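Long-range contacts in hypothetical membrane protein (Corynebacterium glutamicum, PDB 6JS9), which binds heme b through its N-terminal HtaA domain, the part present here, and probably passes heme along the corynebacterial heme-uptake machinery: residues A[50-55]-A[67-72]; A[87-92]-A[103-108]; A[59-64]-A[139-144]; A[6-11]-A[54-59]; A[133-138]-A[150-155]. All blocks are in the same frame, centred on the assembly; numbering follows the deposited sequence. Where two conformers were deposited one is given.

Interaction 1 of 5, residues A[50-55]-A[67-72]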
# COMPACT_ATOMS: atom_id res chain seq x y z
N THR A 50 1.73 -8.96 7.07
CA THR A 50 2.68 -10.05 7.27
C THR A 50 3.07 -10.70 5.94
O THR A 50 2.26 -10.74 5.01
CB THR A 50 2.08 -11.11 8.19
OG1 THR A 50 0.93 -11.69 7.56
CG2 THR A 50 1.68 -10.49 9.51
N PRO A 51 4.30 -11.21 5.82
CA PRO A 51 4.71 -11.88 4.57
C PRO A 51 3.94 -13.17 4.35
O PRO A 51 3.70 -13.94 5.28
CB PRO A 51 6.21 -12.17 4.78
CG PRO A 51 6.59 -11.51 6.08
CD PRO A 51 5.34 -11.29 6.86
N ARG A 52 3.56 -13.41 3.10
CA ARG A 52 2.79 -14.60 2.76
C ARG A 52 3.68 -15.83 2.61
O ARG A 52 4.75 -15.76 1.99
CB ARG A 52 2.01 -14.35 1.47
CG ARG A 52 0.65 -14.97 1.43
CD ARG A 52 -0.03 -14.62 0.13
NE ARG A 52 -1.04 -13.57 0.29
CZ ARG A 52 -1.51 -12.86 -0.73
NH1 ARG A 52 -1.04 -13.09 -1.95
NH2 ARG A 52 -2.44 -11.93 -0.53
N THR A 53 3.25 -16.96 3.17
CA THR A 53 3.97 -18.21 2.93
C THR A 53 4.06 -18.44 1.43
O THR A 53 3.12 -18.16 0.69
CB THR A 53 3.27 -19.39 3.59
OG1 THR A 53 3.14 -19.16 4.99
CG2 THR A 53 4.07 -20.68 3.36
N ASN A 54 5.22 -18.96 1.00
CA ASN A 54 5.65 -19.04 -0.40
C ASN A 54 5.65 -17.70 -1.10
O ASN A 54 5.76 -17.66 -2.33
CB ASN A 54 4.79 -20.02 -1.22
CG ASN A 54 5.01 -21.45 -0.85
OD1 ASN A 54 6.03 -21.81 -0.24
ND2 ASN A 54 4.05 -22.30 -1.22
N GLY A 55 5.51 -16.59 -0.38
CA GLY A 55 5.38 -15.31 -1.04
C GLY A 55 6.68 -14.63 -1.42
O GLY A 55 6.64 -13.48 -1.86
N GLU A 67 5.48 -10.96 -1.23
CA GLU A 67 4.03 -10.78 -1.21
C GLU A 67 3.55 -10.82 0.23
O GLU A 67 4.06 -11.60 1.04
CB GLU A 67 3.34 -11.86 -2.03
CG GLU A 67 3.70 -11.83 -3.51
CD GLU A 67 2.99 -12.92 -4.29
OE1 GLU A 67 2.40 -13.83 -3.66
OE2 GLU A 67 3.03 -12.86 -5.53
N PHE A 68 2.55 -10.00 0.55
CA PHE A 68 2.05 -9.82 1.91
C PHE A 68 0.58 -10.21 2.01
O PHE A 68 -0.17 -10.13 1.04
CB PHE A 68 2.22 -8.36 2.36
CG PHE A 68 3.65 -7.96 2.57
CD1 PHE A 68 4.41 -7.48 1.52
CD2 PHE A 68 4.24 -8.08 3.83
CE1 PHE A 68 5.74 -7.13 1.69
CE2 PHE A 68 5.57 -7.73 4.02
CZ PHE A 68 6.32 -7.25 2.95
N ASN A 69 0.19 -10.64 3.21
CA ASN A 69 -1.22 -10.79 3.55
C ASN A 69 -1.80 -9.45 3.95
O ASN A 69 -1.17 -8.67 4.66
CB ASN A 69 -1.39 -11.77 4.71
CG ASN A 69 -1.08 -13.18 4.32
OD1 ASN A 69 -1.64 -13.70 3.35
ND2 ASN A 69 -0.18 -13.82 5.06
N GLY A 70 -3.02 -9.20 3.50
CA GLY A 70 -3.80 -8.09 4.03
C GLY A 70 -4.48 -7.28 2.94
O GLY A 70 -4.11 -7.31 1.77
N SER A 71 -5.51 -6.54 3.35
CA SER A 71 -6.19 -5.60 2.46
C SER A 71 -6.64 -4.39 3.27
O SER A 71 -6.77 -4.46 4.49
CB SER A 71 -7.40 -6.25 1.77
OG SER A 71 -8.37 -6.62 2.74
N VAL A 72 -6.87 -3.28 2.56
CA VAL A 72 -7.37 -2.04 3.16
C VAL A 72 -8.54 -1.56 2.33
O VAL A 72 -8.42 -1.44 1.11
CB VAL A 72 -6.30 -0.92 3.20
CG1 VAL A 72 -6.79 0.24 4.06
CG2 VAL A 72 -4.96 -1.46 3.69

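Interaction 2 of 5, residues A[87-92]-A[103-108]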
# COMPACT_ATOMS: atom_id res chain seq x y z
N THR A 87 -12.63 2.51 -2.38
CA THR A 87 -11.35 2.00 -2.85
C THR A 87 -10.88 0.86 -1.96
O THR A 87 -10.80 1.02 -0.73
CB THR A 87 -10.26 3.07 -2.87
OG1 THR A 87 -10.66 4.13 -3.74
CG2 THR A 87 -8.92 2.48 -3.35
N THR A 88 -10.55 -0.27 -2.57
CA THR A 88 -10.02 -1.43 -1.89
C THR A 88 -8.62 -1.74 -2.43
O THR A 88 -8.43 -1.87 -3.64
CB THR A 88 -10.92 -2.65 -2.06
OG1 THR A 88 -12.19 -2.39 -1.46
CG2 THR A 88 -10.30 -3.89 -1.40
N MET A 89 -7.66 -1.83 -1.52
CA MET A 89 -6.27 -2.10 -1.84
C MET A 89 -5.93 -3.49 -1.31
O MET A 89 -6.14 -3.76 -0.13
CB MET A 89 -5.39 -1.04 -1.19
CG MET A 89 -3.93 -1.25 -1.34
SD MET A 89 -3.09 0.11 -0.52
CE MET A 89 -3.93 1.49 -1.28
N SER A 90 -5.43 -4.36 -2.19
CA SER A 90 -5.07 -5.73 -1.81
C SER A 90 -3.86 -6.20 -2.61
O SER A 90 -3.32 -5.47 -3.44
CB SER A 90 -6.24 -6.69 -2.02
OG SER A 90 -6.51 -6.85 -3.41
N ASP A 91 -3.45 -7.45 -2.34
CA ASP A 91 -2.30 -8.08 -2.99
C ASP A 91 -1.08 -7.16 -2.96
O ASP A 91 -0.47 -6.84 -3.98
CB ASP A 91 -2.64 -8.51 -4.42
CG ASP A 91 -3.72 -9.57 -4.47
OD1 ASP A 91 -3.47 -10.72 -4.00
OD2 ASP A 91 -4.83 -9.26 -4.96
N ILE A 92 -0.76 -6.71 -1.75
CA ILE A 92 0.37 -5.81 -1.54
C ILE A 92 1.66 -6.60 -1.72
O ILE A 92 1.81 -7.71 -1.18
CB ILE A 92 0.26 -5.17 -0.15
CG1 ILE A 92 -0.97 -4.24 -0.11
CG2 ILE A 92 1.54 -4.45 0.25
CD1 ILE A 92 -1.90 -4.50 1.05
N LEU A 103 6.29 -0.36 -4.05
CA LEU A 103 5.11 -0.91 -3.39
C LEU A 103 4.05 -1.13 -4.46
O LEU A 103 3.59 -0.17 -5.08
CB LEU A 103 4.60 0.03 -2.30
CG LEU A 103 5.39 0.11 -1.00
CD1 LEU A 103 4.87 1.23 -0.09
CD2 LEU A 103 5.34 -1.23 -0.26
N VAL A 104 3.67 -2.39 -4.68
CA VAL A 104 2.74 -2.78 -5.73
C VAL A 104 1.46 -3.29 -5.09
O VAL A 104 1.51 -4.03 -4.10
CB VAL A 104 3.37 -3.84 -6.64
CG1 VAL A 104 2.43 -4.22 -7.78
CG2 VAL A 104 4.68 -3.30 -7.18
N VAL A 105 0.31 -2.88 -5.64
CA VAL A 105 -1.00 -3.25 -5.10
C VAL A 105 -1.95 -3.58 -6.24
O VAL A 105 -1.74 -3.19 -7.40
CB VAL A 105 -1.63 -2.14 -4.22
CG1 VAL A 105 -0.72 -1.76 -3.05
CG2 VAL A 105 -1.98 -0.94 -5.06
N ASP A 106 -2.99 -4.32 -5.90
CA ASP A 106 -4.18 -4.43 -6.72
C ASP A 106 -5.20 -3.46 -6.15
O ASP A 106 -5.36 -3.35 -4.93
CB ASP A 106 -4.75 -5.85 -6.73
CG ASP A 106 -3.91 -6.84 -7.53
OD1 ASP A 106 -2.88 -6.46 -8.14
OD2 ASP A 106 -4.29 -8.04 -7.56
N LEU A 107 -5.89 -2.74 -7.03
CA LEU A 107 -6.87 -1.75 -6.63
C LEU A 107 -8.21 -2.08 -7.25
O LEU A 107 -8.28 -2.44 -8.43
CB LEU A 107 -6.45 -0.32 -7.05
CG LEU A 107 -5.40 0.39 -6.20
CD1 LEU A 107 -5.21 1.78 -6.73
CD2 LEU A 107 -5.81 0.44 -4.75
N VAL A 108 -9.26 -1.96 -6.46
CA VAL A 108 -10.63 -1.95 -6.95
C VAL A 108 -11.25 -0.66 -6.42
O VAL A 108 -11.45 -0.52 -5.20
CB VAL A 108 -11.42 -3.18 -6.49
CG1 VAL A 108 -12.86 -3.08 -6.94
CG2 VAL A 108 -10.75 -4.46 -7.03
O HOH W 1 -0.28 -6.60 -6.58

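Interaction 3 of 5, residues A[59-64]-A[139-144]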
# COMPACT_ATOMS: atom_id res chain seq x y z
N THR A 59 15.71 -13.14 -6.88
CA THR A 59 16.49 -13.27 -8.10
C THR A 59 17.97 -12.96 -7.91
O THR A 59 18.79 -13.37 -8.74
CB THR A 59 15.93 -12.35 -9.20
OG1 THR A 59 15.88 -11.01 -8.72
CG2 THR A 59 14.51 -12.79 -9.60
N SER A 60 18.32 -12.24 -6.85
CA SER A 60 19.69 -11.85 -6.58
C SER A 60 19.69 -11.40 -5.13
O SER A 60 18.63 -11.16 -4.56
CB SER A 60 20.16 -10.75 -7.53
OG SER A 60 21.55 -10.52 -7.37
N ASP A 61 20.88 -11.32 -4.52
CA ASP A 61 20.94 -10.89 -3.12
C ASP A 61 20.16 -9.60 -2.90
O ASP A 61 19.43 -9.46 -1.91
CB ASP A 61 22.38 -10.69 -2.67
CG ASP A 61 23.10 -12.00 -2.37
OD1 ASP A 61 22.44 -13.04 -2.16
OD2 ASP A 61 24.34 -11.99 -2.33
N SER A 62 20.28 -8.64 -3.83
CA SER A 62 19.67 -7.32 -3.67
C SER A 62 18.36 -7.15 -4.43
O SER A 62 17.81 -6.04 -4.44
CB SER A 62 20.65 -6.24 -4.13
OG SER A 62 20.95 -6.40 -5.50
N GLN A 63 17.84 -8.19 -5.08
CA GLN A 63 16.58 -8.05 -5.80
C GLN A 63 15.67 -9.23 -5.49
O GLN A 63 16.12 -10.38 -5.43
CB GLN A 63 16.77 -7.94 -7.34
CG GLN A 63 17.66 -6.78 -7.74
CD GLN A 63 17.77 -6.57 -9.23
OE1 GLN A 63 17.13 -7.26 -10.03
NE2 GLN A 63 18.58 -5.60 -9.62
N GLY A 64 14.39 -8.93 -5.32
CA GLY A 64 13.39 -9.94 -5.08
C GLY A 64 12.08 -9.28 -4.78
O GLY A 64 11.98 -8.06 -4.65
N ALA A 139 20.30 -0.97 2.30
CA ALA A 139 20.14 -1.83 1.14
C ALA A 139 19.51 -3.15 1.56
O ALA A 139 19.92 -3.76 2.55
CB ALA A 139 21.49 -2.09 0.46
N ALA A 140 18.53 -3.61 0.80
CA ALA A 140 18.00 -4.94 1.01
C ALA A 140 19.03 -5.99 0.57
O ALA A 140 19.62 -5.88 -0.50
CB ALA A 140 16.69 -5.12 0.25
N ASP A 141 19.23 -7.01 1.40
CA ASP A 141 20.18 -8.08 1.12
C ASP A 141 19.54 -9.39 1.57
O ASP A 141 19.54 -9.70 2.76
CB ASP A 141 21.50 -7.82 1.82
CG ASP A 141 22.58 -8.86 1.49
OD1 ASP A 141 22.29 -9.92 0.89
OD2 ASP A 141 23.75 -8.57 1.83
N PHE A 142 19.00 -10.15 0.61
CA PHE A 142 18.31 -11.39 0.95
C PHE A 142 19.24 -12.49 1.44
O PHE A 142 18.76 -13.52 1.92
CB PHE A 142 17.51 -11.90 -0.26
CG PHE A 142 16.23 -11.15 -0.50
CD1 PHE A 142 15.08 -11.47 0.21
CD2 PHE A 142 16.17 -10.12 -1.42
CE1 PHE A 142 13.89 -10.77 -0.00
CE2 PHE A 142 14.98 -9.41 -1.64
CZ PHE A 142 13.84 -9.75 -0.93
N SER A 143 20.56 -12.31 1.33
CA SER A 143 21.47 -13.27 1.95
C SER A 143 21.67 -13.01 3.43
O SER A 143 22.32 -13.82 4.10
CB SER A 143 22.82 -13.27 1.26
OG SER A 143 23.59 -12.17 1.72
N GLN A 144 21.16 -11.91 3.97
CA GLN A 144 21.27 -11.67 5.40
C GLN A 144 20.02 -12.16 6.11
O GLN A 144 19.04 -12.59 5.49
CB GLN A 144 21.53 -10.18 5.68
CG GLN A 144 22.84 -9.64 5.09
CD GLN A 144 24.11 -10.20 5.75
OE1 GLN A 144 24.31 -11.42 5.83
NE2 GLN A 144 24.97 -9.30 6.21

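Interaction 4 of 5, residues A[6-11]-A[54-59]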
# COMPACT_ATOMS: atom_id res chain seq x y z
N ARG A 6 15.52 -18.98 -0.14
CA ARG A 6 15.35 -18.04 0.95
C ARG A 6 13.95 -17.44 0.91
O ARG A 6 13.41 -17.16 -0.17
CB ARG A 6 16.40 -16.92 0.89
CG ARG A 6 17.84 -17.41 0.92
CD ARG A 6 18.64 -16.67 1.99
NE ARG A 6 18.58 -17.36 3.27
CZ ARG A 6 18.80 -16.78 4.44
NH1 ARG A 6 19.09 -15.49 4.51
NH2 ARG A 6 18.73 -17.51 5.55
N THR A 7 13.35 -17.24 2.09
CA THR A 7 11.97 -16.77 2.14
C THR A 7 11.77 -15.89 3.36
O THR A 7 12.41 -16.08 4.40
CB THR A 7 10.99 -17.96 2.13
OG1 THR A 7 9.65 -17.50 1.90
CG2 THR A 7 11.04 -18.72 3.46
N ALA A 8 10.87 -14.90 3.21
CA ALA A 8 10.47 -14.00 4.30
C ALA A 8 9.50 -14.74 5.20
O ALA A 8 8.32 -14.90 4.87
CB ALA A 8 9.84 -12.72 3.75
N SER A 9 9.97 -15.17 6.37
CA SER A 9 9.17 -16.04 7.23
C SER A 9 8.55 -15.32 8.42
O SER A 9 7.77 -15.95 9.15
CB SER A 9 10.03 -17.20 7.74
OG SER A 9 11.14 -16.70 8.46
N ASP A 10 8.85 -14.04 8.64
CA ASP A 10 8.29 -13.31 9.77
C ASP A 10 8.57 -11.82 9.60
O ASP A 10 9.35 -11.40 8.74
CB ASP A 10 8.86 -13.80 11.10
CG ASP A 10 7.81 -13.92 12.18
OD1 ASP A 10 6.72 -13.32 12.02
OD2 ASP A 10 8.07 -14.61 13.17
N GLY A 11 7.94 -11.02 10.46
CA GLY A 11 8.05 -9.58 10.40
C GLY A 11 6.81 -8.98 9.77
O GLY A 11 5.78 -9.64 9.60
N ASN A 54 5.22 -18.96 1.00
CA ASN A 54 5.65 -19.04 -0.40
C ASN A 54 5.65 -17.70 -1.10
O ASN A 54 5.76 -17.66 -2.33
CB ASN A 54 4.79 -20.02 -1.22
CG ASN A 54 5.01 -21.45 -0.85
OD1 ASN A 54 6.03 -21.81 -0.24
ND2 ASN A 54 4.05 -22.30 -1.22
N GLY A 55 5.51 -16.59 -0.38
CA GLY A 55 5.38 -15.31 -1.04
C GLY A 55 6.68 -14.63 -1.42
O GLY A 55 6.64 -13.48 -1.86
N THR A 56 7.82 -15.28 -1.27
CA THR A 56 9.11 -14.63 -1.51
C THR A 56 9.78 -15.22 -2.74
O THR A 56 9.93 -16.45 -2.85
CB THR A 56 10.03 -14.74 -0.29
OG1 THR A 56 9.38 -14.15 0.85
CG2 THR A 56 11.33 -14.02 -0.56
N THR A 57 10.17 -14.35 -3.67
CA THR A 57 10.93 -14.74 -4.85
C THR A 57 12.21 -13.93 -4.85
O THR A 57 12.16 -12.70 -4.79
CB THR A 57 10.14 -14.48 -6.14
OG1 THR A 57 8.97 -15.29 -6.17
CG2 THR A 57 10.98 -14.82 -7.36
N VAL A 58 13.35 -14.60 -4.90
CA VAL A 58 14.64 -13.93 -4.84
C VAL A 58 15.38 -14.21 -6.15
O VAL A 58 15.64 -15.37 -6.48
CB VAL A 58 15.46 -14.38 -3.62
CG1 VAL A 58 16.82 -13.73 -3.63
CG2 VAL A 58 14.69 -14.01 -2.35
N THR A 59 15.71 -13.14 -6.88
CA THR A 59 16.49 -13.27 -8.10
C THR A 59 17.97 -12.96 -7.91
O THR A 59 18.79 -13.37 -8.74
CB THR A 59 15.93 -12.35 -9.20
OG1 THR A 59 15.88 -11.01 -8.72
CG2 THR A 59 14.51 -12.79 -9.60

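Interaction 5 of 5, residues A[133-138]-A[150-155]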
# COMPACT_ATOMS: atom_id res chain seq x y z
N ASP A 133 7.18 4.54 -5.03
CA ASP A 133 8.60 4.24 -5.01
C ASP A 133 9.13 4.47 -3.60
O ASP A 133 8.76 5.44 -2.94
CB ASP A 133 9.36 5.14 -6.00
CG ASP A 133 9.14 4.74 -7.45
OD1 ASP A 133 9.34 3.56 -7.79
OD2 ASP A 133 8.79 5.64 -8.26
N VAL A 134 10.01 3.58 -3.15
CA VAL A 134 10.54 3.62 -1.79
C VAL A 134 12.04 3.83 -1.84
O VAL A 134 12.74 3.15 -2.61
CB VAL A 134 10.22 2.32 -1.01
CG1 VAL A 134 10.57 2.50 0.47
CG2 VAL A 134 8.78 1.91 -1.21
N SER A 135 12.54 4.74 -1.01
CA SER A 135 13.97 4.93 -0.82
C SER A 135 14.30 4.36 0.55
O SER A 135 14.02 4.97 1.58
CB SER A 135 14.35 6.40 -0.94
OG SER A 135 13.87 6.94 -2.16
N LEU A 136 14.89 3.16 0.55
CA LEU A 136 15.14 2.44 1.79
C LEU A 136 16.33 3.03 2.54
O LEU A 136 17.32 3.44 1.93
CB LEU A 136 15.41 0.96 1.48
CG LEU A 136 14.22 0.20 0.91
CD1 LEU A 136 14.68 -1.12 0.33
CD2 LEU A 136 13.17 -0.02 1.97
N ASN A 137 16.23 3.04 3.88
CA ASN A 137 17.34 3.48 4.72
C ASN A 137 18.58 2.61 4.54
O ASN A 137 19.71 3.11 4.58
CB ASN A 137 16.92 3.48 6.20
CG ASN A 137 15.81 4.47 6.51
OD1 ASN A 137 15.56 5.41 5.74
ND2 ASN A 137 15.14 4.28 7.65
N SER A 138 18.40 1.29 4.37
CA SER A 138 19.51 0.36 4.16
C SER A 138 19.23 -0.49 2.93
O SER A 138 18.08 -0.71 2.55
CB SER A 138 19.73 -0.56 5.37
OG SER A 138 19.98 0.18 6.56
N SER A 150 12.39 0.18 6.53
CA SER A 150 12.26 1.61 6.80
C SER A 150 12.79 2.45 5.64
O SER A 150 13.91 2.22 5.14
CB SER A 150 13.01 1.96 8.08
OG SER A 150 12.51 1.20 9.17
N GLY A 151 11.99 3.42 5.21
CA GLY A 151 12.39 4.32 4.14
C GLY A 151 11.29 5.33 3.84
O GLY A 151 10.21 5.31 4.45
N THR A 152 11.58 6.22 2.90
CA THR A 152 10.65 7.25 2.47
C THR A 152 10.01 6.84 1.14
O THR A 152 10.58 6.04 0.39
CB THR A 152 11.35 8.60 2.31
OG1 THR A 152 12.45 8.46 1.40
CG2 THR A 152 11.86 9.10 3.65
N THR A 153 8.82 7.39 0.87
CA THR A 153 7.99 6.94 -0.24
C THR A 153 7.50 8.12 -1.06
O THR A 153 7.14 9.17 -0.51
CB THR A 153 6.77 6.16 0.25
OG1 THR A 153 5.89 7.06 0.95
CG2 THR A 153 7.18 5.04 1.18
N ASP A 154 7.46 7.91 -2.38
CA ASP A 154 6.93 8.86 -3.37
C ASP A 154 5.80 8.20 -4.14
O ASP A 154 5.95 7.07 -4.63
CB ASP A 154 8.01 9.29 -4.38
CG ASP A 154 9.04 10.20 -3.77
OD1 ASP A 154 8.80 10.73 -2.66
OD2 ASP A 154 10.11 10.38 -4.40
N LEU A 155 4.70 8.93 -4.30
CA LEU A 155 3.56 8.47 -5.09
C LEU A 155 3.86 8.52 -6.58
O LEU A 155 4.46 9.48 -7.09
CB LEU A 155 2.34 9.34 -4.77
CG LEU A 155 1.03 9.07 -5.50
CD1 LEU A 155 0.45 7.75 -5.04
CD2 LEU A 155 0.06 10.20 -5.27
O HOH W 2 15.75 0.21 5.19

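Interaction 1 of 5, residues A[50-55]-A[67-72]
Arg52 lays its side chain across residues 67-69, and three different groups meet its guanidinium. Arg52 NE gives a hydrogen bond to Asn69 OD1 at 3.1 Å; the oxygen lies in the guanidinium plane, yet the donor stands well above the plane of the amide, because the two flat groups are turned 49° apart. The carbonyl O of Phe68 sits over one guanidinium face, 3.3 Å from Arg52 NH2, at an angle too poor for a hydrogen bond. Arg52 NH1 reaches Glu67 OE1 in a long salt bridge of 3.9 Å. A bend at chi3 (-103°) swings the end of the arginine over these partners. The other end of the Asn69 amide, ND2, makes a weak bond to Thr50 OG1.

Behind the side chains lies the antiparallel pairing of strands 48-58 and 63-79, a beta hairpin, with Pro51 and Phe68 as a non-hydrogen-bonded pair. Asn69 N bonds to Thr50 O at 2.7 Å, and Arg52 N to Glu67 O at 2.8 Å. A type II turn from Arg52 to Gly55 bends the first strand sharply, closed by Gly55 N on Arg52 O, and Gly55 O then accepts from Glu67 N at 2.8 Å.

Further out, Phe68 turns from the polar side and packs with Pro51 against Leu180 of strand 177-183, while Asp91 and Lys93 are distant, weak ionic partners of Arg52 and Glu67.

Interaction 2 of 5, residues A[87-92]-A[103-108]
CG of Met89 rests on CG1 of Val105, 3.7 Å away, while CB of Met89 runs alongside CD2 of Leu107. With CG anti to the backbone N (chi1 175°) the thioether chain extends along the buried face, and a bend at chi3 turns CE back to the same leucine methyl. Ile92 CG1 packs on Val105 CG1 at 3.9 Å, pointing the same way as the valine. The Thr87 side chain lies about 5 Å from the bound heme.

At the corner, Asp91 meets Asp106, whose side chain is on the other face from Met89. Asp91 OD2 and Asp106 OD2 approach to 2.9 Å, their carboxylate planes 60° apart; two acceptors this close suggest that a proton may be shared or one pKa raised. A water donates to Asp91 O (2.6 Å) and to Asp106 OD1 (3.0 Å), an oxygen that also accepts from the backbone N of Asp128.

Two antiparallel hydrogen-bonded pairs fix the register of this hairpin, Thr88 with Val108 and Ser90 with Asp106; the Asp106 N to Ser90 O bond measures 2.7 Å.

Met89 also touches Phe74, Leu131 and Phe163. Strand 82-97 is flanked by 63-79, and strand 100-110 by 123-127 and 129-136.

Interaction 3 of 5, residues A[59-64]-A[139-144]
Phe142 supplies the close-packed half of this contact. Its ring lies against the start of strand 63-79, with CE2 3.8 Å from both N and CA of Gly64, where the lack of a side chain leaves room for the ring. Asp61 O is near the plane of the ring at its edge, 3.4 Å from Phe142 CD2, and the same oxygen accepts a nearly straight hydrogen bond from Phe142 N at 2.6 Å. The carbonyl thus bonds the backbone N and lies beside the ring edge of one residue. Ile147 and Val58 add to the apolar surroundings of the phenylalanine.

The outer half is looser and carries the acids. Asp61 and Asp141 lie side by side, pointing the same way, with OD2 and OD1 respectively 4.3 Å apart; Asp61 is exposed to solvent. Ser143 brings its CB to within 3.4 Å of Asp61 OD1. Asp141, its CG swung opposite the backbone N (chi1 -176°), offers OD1 to both Ser143 OG (2.7 Å) and Ser143 N (3.0 Å). The latter makes an Asx turn, and both donors come from the same face of the carboxylate.

Two type I turns meet here, Ser60 to Gln63 and Asp141 to Gln144, beside a classic bulge of Thr59 and Ser60 facing Gln63. The serine donors probably offset some of the charge on Asp141, easing the approach of two acids brought together beside the Phe142 N to Asp61 O bond.

Interaction 4 of 5, residues A[6-11]-A[54-59]
Thr56 uses its hydroxyl to catch the edge of the N-terminal strand. The hydrogen bonding consists of one link: Ala8 N donates to Thr56 OG1 at 2.9 Å, with an N-H...O angle of 164°. Chi1 of Thr56 (-58°) places OG1 beside its own backbone N and CG2 on the other branch, which aims the oxygen at Ala8 while the methyl is turned to Arg6. The link between the two strands here is made by a side chain, not by a backbone ladder.

Van der Waals contacts surround this bond. Ala8 CB comes to 3.3 Å from Thr56 OG1. Thr7 crosses over the other side chain, its own OG1 3.5 Å from both OG1 and CB of Thr56. On the methyl side, Thr56 CG2 is 3.8 Å from Arg6 O, and Val58 CG2 lies 4.0 Å from Arg6 O, so both branched residues reach that carbonyl.

Polar ties to the rest of the fold lie outside the pair. The guanidinium of Arg6 leads away to donate from NH1 to Phe142 O, which connects the N-terminus to the 139-144 loop. Backbone bonds of Thr7 with Ser183 and of Ser9 with Thr181 place strand 7-9 against strand 177-183, while Val66 touches both Ala8 and Thr56 from strand 63-79.

With the backbone bonds of strand 7-9 directed to strand 177-183, and those of Gly55 and Thr57 to strand 63-79, the threonine hydroxyl gives a buried amide an acceptor that no neighbouring carbonyl of strand 48-58 supplies.

Interaction 5 of 5, residues A[133-138]-A[150-155]
Asp133, Ser150 and Asn137 carry much of the buried surface in this antiparallel hairpin of strands 129-136 and 146-155. Asp133 marks one end. Asp133 N bonds to Asp154 O and Asp154 N to Asp133 O, each at 2.8 Å, while the two carboxylates project on the same face of the sheet with the OD2 atoms of Asp133 and Asp154 6.3 Å apart.

Ser150 and Asn137 close the other end. Asn137 N gives an almost straight bond (177°) to Ser150 O at 2.8 Å. The amide of Asn137 folds back over that carbonyl, because chi1 of -64° sets CG beside its own backbone N; Asn137 CG comes to 3.2 Å from Ser150 O and Asn137 ND2 to 3.2 Å from Ser150 CB. The hydroxyl of Ser150 is engaged elsewhere, with Asp148.

Between the ends, Ser135 pairs with Thr152 through two further backbone bonds. Gly151, without a side chain, lies opposite Leu136 and lets the CA atoms of the two residues come to 4.1 Å. Val134 and Thr153 occupy the buried face, where Val134 packs on Ala101 and Leu103 and the hydroxyl of Thr153 bonds to Asp174 O. Leu155, just beyond, touches Tyr167, a heme-binding residue.

At the Asn137 end a water bridges Ser138 N and Ser150 O, accepting from the former and donating to the latter at 2.7 Å.

All five contacts reach the same antiparallel sheet, interaction 3 through a loop. Interactions 1, 2 and 5 are hairpin pairings; interaction 2 lies nearest the chain centre and the heme, joins interaction 1 by backbone bonds between strands 63-79 and 82-97, and meets interaction 5 where Leu103 packs on Val134. Interactions 3 and 4 lie farther out, about 21 and 18 Å from the chain centre, and rest on single cross-segment hydrogen bonds; they touch through Arg6 and Phe142 and share Thr59. Interaction 4 also shares Asn54 and Gly55 with interaction 1. In interaction 2 Met89, Val105 and Leu107 are buried and the acids partly exposed; interaction 1 has an arginine-centred network, and interaction 3 paired aspartates.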